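Local coordinates for HTH marR-type domain-containing protein (Streptococcus agalactiae serotype III, PDB 7DVU) that binds heme b through an axial histidine and probably acts as a DNA-binding transcription factor of the MarR family, at residues 33-38 with 67-72; 38-43 with 104-109. All blocks are in the same frame, centred on the assembly; numbering follows the deposited sequence.

After the long N-terminal helix 4-25 the chain enters helix 34-44, which carries the first segment of both contacts. Contact 1 closes a loop of 28 residues that includes helix 52-59, bringing the start of helix 34-44 against helix 63-76. Contact 2 closes a loop of 60 residues, passing through helices 52-59 and 63-76 and the hairpin 79-83/91-95, and joins the later turns of helix 34-44 to helix 97-117. The two loops cross rather than nest. Leu38 belongs to both segments but touches only in contact 1. One short helix is thus tied to the helix-turn-helix unit and to the long helix that supplies His114 to heme iron.

Contact 1 (33-38 with 67-72); sequences GPQGHL and SNLVKR
Gln35 slides past Leu69, the two side chains running in opposite directions where helix 34-44 faces helix 63-76. With its CG anti to the carbonyl carbon (chi1 -74°), Gln35 sets off from CB along the flank of the other helix and closes in from CG outward. The contact starts at CG, which lies 3.7 Å from Leu69 CD1, and the extended chain then carries CD and the amide beyond that leucine. At the tip the two ends part: OE1 is hydrogen-bonded to Asn76 ND2, farther along helix 63-76, while NE2 comes 3.7 Å from Arg72 NH2. Both are donor nitrogens, so this pair is a packing contact. The amide and guanidinium planes stand 69° apart, and the Asn76 bond fixes which end of the amide faces Arg72.

Leu69 is the wedge between the segments. Its CD1 also meets Pro34, with 4.0 Å to Pro34 CB, and its CD2 faces Leu38, 4.2 Å from Leu38 CD2. The same Leu38 methyl reaches Val70, 4.1 Å from Val70 CG1. Pro34 and Arg72 lie at the exposed margin, whereas Gln35, Leu38, Leu69 and Val70 are buried. Leu59 adds to the apolar packing at Leu69, and Ile79 and Ile81 do so at Val70.

The axes of the two short helical segments approach to 10.6 Å and cross at -74°. Helix 63-76, following helix 52-59 and preceding the hairpin 79-83/91-95, occupies the place of the recognition helix in the winged helix-turn-helix of MarR proteins; the contact seats its inner face on helix 34-44.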
loop_
_atom_site.group_PDB
_atom_site.type_symbol
_atom_site.label_atom_id
_atom_site.label_comp_id
_atom_site.label_asym_id
_atom_site.label_seq_id
_atom_site.Cartn_x
_atom_site.Cartn_y
_atom_site.Cartn_z
ATOM N N GLY A 33 2.650 9.873 -13.783
ATOM C CA GLY A 33 3.125 10.732 -12.702
ATOM C C GLY A 33 3.530 12.141 -13.151
ATOM O O GLY A 33 2.750 12.836 -13.802
ATOM N N PRO A 34 4.747 12.622 -12.794
ATOM C CA PRO A 34 5.158 14.003 -13.065
ATOM C C PRO A 34 5.270 14.433 -14.533
ATOM O O PRO A 34 5.088 15.606 -14.817
ATOM C CB PRO A 34 6.498 14.181 -12.325
ATOM C CG PRO A 34 7.012 12.773 -12.128
ATOM C CD PRO A 34 5.785 11.879 -12.057
ATOM N N GLN A 35 5.563 13.504 -15.456
ATOM C CA GLN A 35 5.576 13.865 -16.867
ATOM C C GLN A 35 4.177 14.364 -17.237
ATOM O O GLN A 35 4.015 15.448 -17.811
ATOM C CB GLN A 35 6.034 12.694 -17.747
ATOM C CG GLN A 35 7.525 12.428 -17.649
ATOM C CD GLN A 35 8.008 11.444 -18.685
ATOM O OE1 GLN A 35 7.719 11.545 -19.879
ATOM N NE2 GLN A 35 8.785 10.478 -18.232
ATOM N N GLY A 36 3.162 13.569 -16.875
ATOM C CA GLY A 36 1.786 13.887 -17.213
ATOM C C GLY A 36 1.335 15.209 -16.595
ATOM O O GLY A 36 0.558 15.927 -17.236
ATOM N N HIS A 37 1.810 15.506 -15.358
ATOM C CA HIS A 37 1.414 16.727 -14.679
ATOM C C HIS A 37 1.901 17.923 -15.486
ATOM O O HIS A 37 1.154 18.860 -15.699
ATOM C CB HIS A 37 1.936 16.766 -13.221
ATOM C CG HIS A 37 1.472 17.952 -12.431
ATOM N ND1 HIS A 37 2.050 19.211 -12.536
ATOM C CD2 HIS A 37 0.522 18.079 -11.480
ATOM C CE1 HIS A 37 1.450 20.054 -11.713
ATOM N NE2 HIS A 37 0.522 19.380 -11.044
ATOM N N LEU A 38 3.163 17.867 -15.917
ATOM C CA LEU A 38 3.819 18.929 -16.644
ATOM C C LEU A 38 3.200 19.062 -18.042
ATOM O O LEU A 38 2.928 20.163 -18.495
ATOM C CB LEU A 38 5.313 18.590 -16.721
ATOM C CG LEU A 38 6.200 19.824 -16.893
ATOM C CD1 LEU A 38 5.840 20.864 -15.838
ATOM C CD2 LEU A 38 7.666 19.449 -16.784
ATOM N N SER A 67 15.598 18.570 -13.711
ATOM C CA SER A 67 16.563 18.429 -14.781
ATOM C C SER A 67 16.411 17.062 -15.440
ATOM O O SER A 67 16.357 16.971 -16.664
ATOM C CB SER A 67 17.963 18.657 -14.285
ATOM O OG SER A 67 18.885 18.469 -15.340
ATOM N N ASN A 68 16.326 16.006 -14.627
ATOM C CA ASN A 68 16.257 14.667 -15.195
ATOM C C ASN A 68 14.923 14.491 -15.898
ATOM O O ASN A 68 14.889 13.991 -17.012
ATOM C CB ASN A 68 16.472 13.555 -14.167
ATOM C CG ASN A 68 17.935 13.382 -13.829
ATOM O OD1 ASN A 68 18.329 13.507 -12.672
ATOM N ND2 ASN A 68 18.747 13.130 -14.843
ATOM N N LEU A 69 13.855 14.925 -15.223
ATOM C CA LEU A 69 12.494 14.843 -15.721
ATOM C C LEU A 69 12.368 15.484 -17.102
ATOM O O LEU A 69 11.831 14.860 -18.008
ATOM C CB LEU A 69 11.557 15.529 -14.725
ATOM C CG LEU A 69 10.085 15.549 -15.136
ATOM C CD1 LEU A 69 9.485 14.143 -15.032
ATOM C CD2 LEU A 69 9.324 16.490 -14.231
ATOM N N VAL A 70 12.863 16.724 -17.269
ATOM C CA VAL A 70 12.653 17.442 -18.522
ATOM C C VAL A 70 13.504 16.858 -19.652
ATOM O O VAL A 70 13.076 16.865 -20.801
ATOM C CB VAL A 70 12.805 18.968 -18.402
ATOM C CG1 VAL A 70 11.760 19.492 -17.439
ATOM C CG2 VAL A 70 14.230 19.413 -18.039
ATOM N N LYS A 71 14.714 16.397 -19.325
ATOM C CA LYS A 71 15.574 15.746 -20.302
ATOM C C LYS A 71 14.891 14.486 -20.847
ATOM O O LYS A 71 15.000 14.185 -22.046
ATOM C CB LYS A 71 16.960 15.477 -19.701
ATOM C CG LYS A 71 17.893 14.603 -20.531
ATOM C CD LYS A 71 19.295 14.466 -19.951
ATOM C CE LYS A 71 20.109 13.367 -20.613
ATOM N NZ LYS A 71 21.563 13.471 -20.309
ATOM N N ARG A 72 14.169 13.771 -19.966
ATOM C CA ARG A 72 13.472 12.549 -20.359
ATOM C C ARG A 72 12.236 12.892 -21.198
ATOM O O ARG A 72 11.933 12.217 -22.177
ATOM C CB ARG A 72 13.090 11.704 -19.138
ATOM C CG ARG A 72 14.145 10.689 -18.719
ATOM C CD ARG A 72 14.046 10.324 -17.247
ATOM N NE ARG A 72 12.676 10.182 -16.755
ATOM C CZ ARG A 72 12.237 10.607 -15.564
ATOM N NH1 ARG A 72 13.047 11.242 -14.731
ATOM N NH2 ARG A 72 10.975 10.410 -15.217
#

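Contact 2 (38-43 with 104-109); sequences LVMHLY and TQFEIF
Thr104, whose methyl lies against Tyr43, has its hydroxyl OG1 tied back to its own helix: it is hydrogen-bonded to the carbonyl O of Gln101 and, weakly, to that of Lys100. This leaves CG2 to face helix 34-44. Tyr43 and Thr104 cross at about a right angle, with Thr104 CG2 3.5 Å from Tyr43 CZ; the still closer approach of this methyl to Tyr43 OH is too short to be reliable. One turn on, Glu107 flanks the same ring with its OE1 4.2 Å from Tyr43 CE2, and its carboxylate plane is steeply inclined to the ring.

Met40 reaches both Phe106 and Glu107. Its chain is folded at chi2 (-46°) and again at chi3, which lets successive atoms touch different neighbours. CG lies 3.7 Å from Phe106 CD2. SD follows at 3.9 Å from that same Phe106 CD2 in a Met-aromatic contact, the sulfur 74° off the ring normal. CE then turns to the carbon chain of Glu107, 3.9 Å from Glu107 CG. Met40 and Phe106 are buried; Tyr43, Thr104 and Glu107 form a partly exposed border.

The side chain of Phe106 lies about 4 Å from a bound heme, so the contact adjoins the heme pocket. Met1 of the second subunit packs on Met40, and Ala103, on helix 97-117, also touches Met40 and Tyr43. The segment axes cross at -112°, setting helix 34-44 across helix 97-117, while Leu38 and Val39 lean on helix 63-76 through Met73.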
loop_
_atom_site.group_PDB
_atom_site.type_symbol
_atom_site.label_atom_id
_atom_site.label_comp_id
_atom_site.label_asym_id
_atom_site.label_seq_id
_atom_site.Cartn_x
_atom_site.Cartn_y
_atom_site.Cartn_z
ATOM N N LEU A 38 3.163 17.867 -15.917
ATOM C CA LEU A 38 3.819 18.929 -16.644
ATOM C C LEU A 38 3.200 19.062 -18.042
ATOM O O LEU A 38 2.928 20.163 -18.495
ATOM C CB LEU A 38 5.313 18.590 -16.721
ATOM C CG LEU A 38 6.200 19.824 -16.893
ATOM C CD1 LEU A 38 5.840 20.864 -15.838
ATOM C CD2 LEU A 38 7.666 19.449 -16.784
ATOM N N VAL A 39 2.936 17.930 -18.697
ATOM C CA VAL A 39 2.302 17.943 -20.021
ATOM C C VAL A 39 0.941 18.634 -19.934
ATOM O O VAL A 39 0.640 19.511 -20.740
ATOM C CB VAL A 39 2.170 16.513 -20.584
ATOM C CG1 VAL A 39 1.086 16.437 -21.658
ATOM C CG2 VAL A 39 3.487 16.014 -21.157
ATOM N N MET A 40 0.152 18.297 -18.902
ATOM C CA MET A 40 -1.196 18.832 -18.720
ATOM C C MET A 40 -1.146 20.296 -18.306
ATOM O O MET A 40 -1.973 21.087 -18.736
ATOM C CB MET A 40 -1.942 18.055 -17.633
ATOM C CG MET A 40 -2.213 16.635 -18.059
ATOM S SD MET A 40 -2.863 16.562 -19.770
ATOM C CE MET A 40 -4.483 17.300 -19.542
ATOM N N HIS A 41 -0.149 20.655 -17.505
ATOM C CA HIS A 41 0.015 22.056 -17.165
ATOM C C HIS A 41 0.311 22.844 -18.432
ATOM O O HIS A 41 -0.381 23.812 -18.715
ATOM C CB HIS A 41 1.095 22.247 -16.084
ATOM C CG HIS A 41 0.887 23.512 -15.329
ATOM N ND1 HIS A 41 1.619 24.667 -15.589
ATOM C CD2 HIS A 41 -0.004 23.828 -14.367
ATOM C CE1 HIS A 41 1.211 25.633 -14.796
ATOM N NE2 HIS A 41 0.227 25.134 -14.028
ATOM N N LEU A 42 1.333 22.406 -19.193
ATOM C CA LEU A 42 1.735 23.128 -20.385
ATOM C C LEU A 42 0.539 23.201 -21.324
ATOM O O LEU A 42 0.286 24.260 -21.876
ATOM C CB LEU A 42 2.905 22.414 -21.065
ATOM C CG LEU A 42 4.270 22.676 -20.450
ATOM C CD1 LEU A 42 5.273 21.682 -20.990
ATOM C CD2 LEU A 42 4.704 24.129 -20.696
ATOM N N TYR A 43 -0.207 22.088 -21.448
ATOM C CA TYR A 43 -1.339 21.976 -22.359
ATOM C C TYR A 43 -2.449 22.964 -21.996
ATOM O O TYR A 43 -3.087 23.527 -22.882
ATOM C CB TYR A 43 -1.909 20.548 -22.331
ATOM C CG TYR A 43 -2.992 20.303 -23.347
ATOM C CD1 TYR A 43 -2.743 20.484 -24.696
ATOM C CD2 TYR A 43 -4.264 19.901 -22.969
ATOM C CE1 TYR A 43 -3.729 20.285 -25.648
ATOM C CE2 TYR A 43 -5.256 19.669 -23.913
ATOM C CZ TYR A 43 -4.995 19.880 -25.254
ATOM O OH TYR A 43 -5.993 19.673 -26.167
ATOM N N THR A 104 -4.037 15.126 -24.924
ATOM C CA THR A 104 -5.448 14.909 -25.221
ATOM C C THR A 104 -5.816 13.454 -24.909
ATOM O O THR A 104 -6.882 13.181 -24.372
ATOM C CB THR A 104 -5.786 15.347 -26.669
ATOM O OG1 THR A 104 -4.948 14.633 -27.573
ATOM C CG2 THR A 104 -5.535 16.820 -26.919
ATOM N N GLN A 105 -4.934 12.513 -25.264
ATOM C CA GLN A 105 -5.095 11.121 -24.874
ATOM C C GLN A 105 -5.072 10.926 -23.355
ATOM O O GLN A 105 -5.783 10.057 -22.850
ATOM C CB GLN A 105 -3.990 10.269 -25.485
ATOM C CG GLN A 105 -4.182 10.112 -26.999
ATOM C CD GLN A 105 -2.896 9.734 -27.689
ATOM O OE1 GLN A 105 -2.083 8.985 -27.155
ATOM N NE2 GLN A 105 -2.689 10.278 -28.886
ATOM N N PHE A 106 -4.242 11.708 -22.632
ATOM C CA PHE A 106 -4.155 11.580 -21.182
ATOM C C PHE A 106 -5.483 11.981 -20.544
ATOM O O PHE A 106 -5.937 11.328 -19.607
ATOM C CB PHE A 106 -2.958 12.359 -20.603
ATOM C CG PHE A 106 -2.644 12.038 -19.167
ATOM C CD1 PHE A 106 -2.118 10.801 -18.828
ATOM C CD2 PHE A 106 -2.827 12.988 -18.163
ATOM C CE1 PHE A 106 -1.813 10.503 -17.504
ATOM C CE2 PHE A 106 -2.502 12.695 -16.837
ATOM C CZ PHE A 106 -1.997 11.448 -16.510
ATOM N N GLU A 107 -6.103 13.061 -21.039
ATOM C CA GLU A 107 -7.360 13.551 -20.496
ATOM C C GLU A 107 -8.435 12.471 -20.633
ATOM O O GLU A 107 -9.209 12.241 -19.707
ATOM C CB GLU A 107 -7.779 14.769 -21.319
ATOM C CG GLU A 107 -8.055 16.013 -20.480
ATOM C CD GLU A 107 -8.180 17.252 -21.347
ATOM O OE1 GLU A 107 -8.287 17.116 -22.598
ATOM O OE2 GLU A 107 -8.173 18.340 -20.780
ATOM N N ILE A 108 -8.491 11.820 -21.808
ATOM C CA ILE A 108 -9.483 10.782 -22.063
ATOM C C ILE A 108 -9.216 9.616 -21.118
ATOM O O ILE A 108 -10.121 9.120 -20.441
ATOM C CB ILE A 108 -9.465 10.344 -23.547
ATOM C CG1 ILE A 108 -9.852 11.512 -24.454
ATOM C CG2 ILE A 108 -10.355 9.109 -23.767
ATOM C CD1 ILE A 108 -9.662 11.238 -25.950
ATOM N N PHE A 109 -7.942 9.224 -21.037
ATOM C CA PHE A 109 -7.512 8.173 -20.133
ATOM C C PHE A 109 -8.060 8.453 -18.732
ATOM O O PHE A 109 -8.620 7.576 -18.088
ATOM C CB PHE A 109 -5.984 8.063 -20.153
ATOM C CG PHE A 109 -5.368 7.306 -18.997
ATOM C CD1 PHE A 109 -5.552 5.944 -18.883
ATOM C CD2 PHE A 109 -4.580 7.943 -18.050
ATOM C CE1 PHE A 109 -5.016 5.232 -17.820
ATOM C CE2 PHE A 109 -4.027 7.233 -16.979
ATOM C CZ PHE A 109 -4.231 5.873 -16.882
#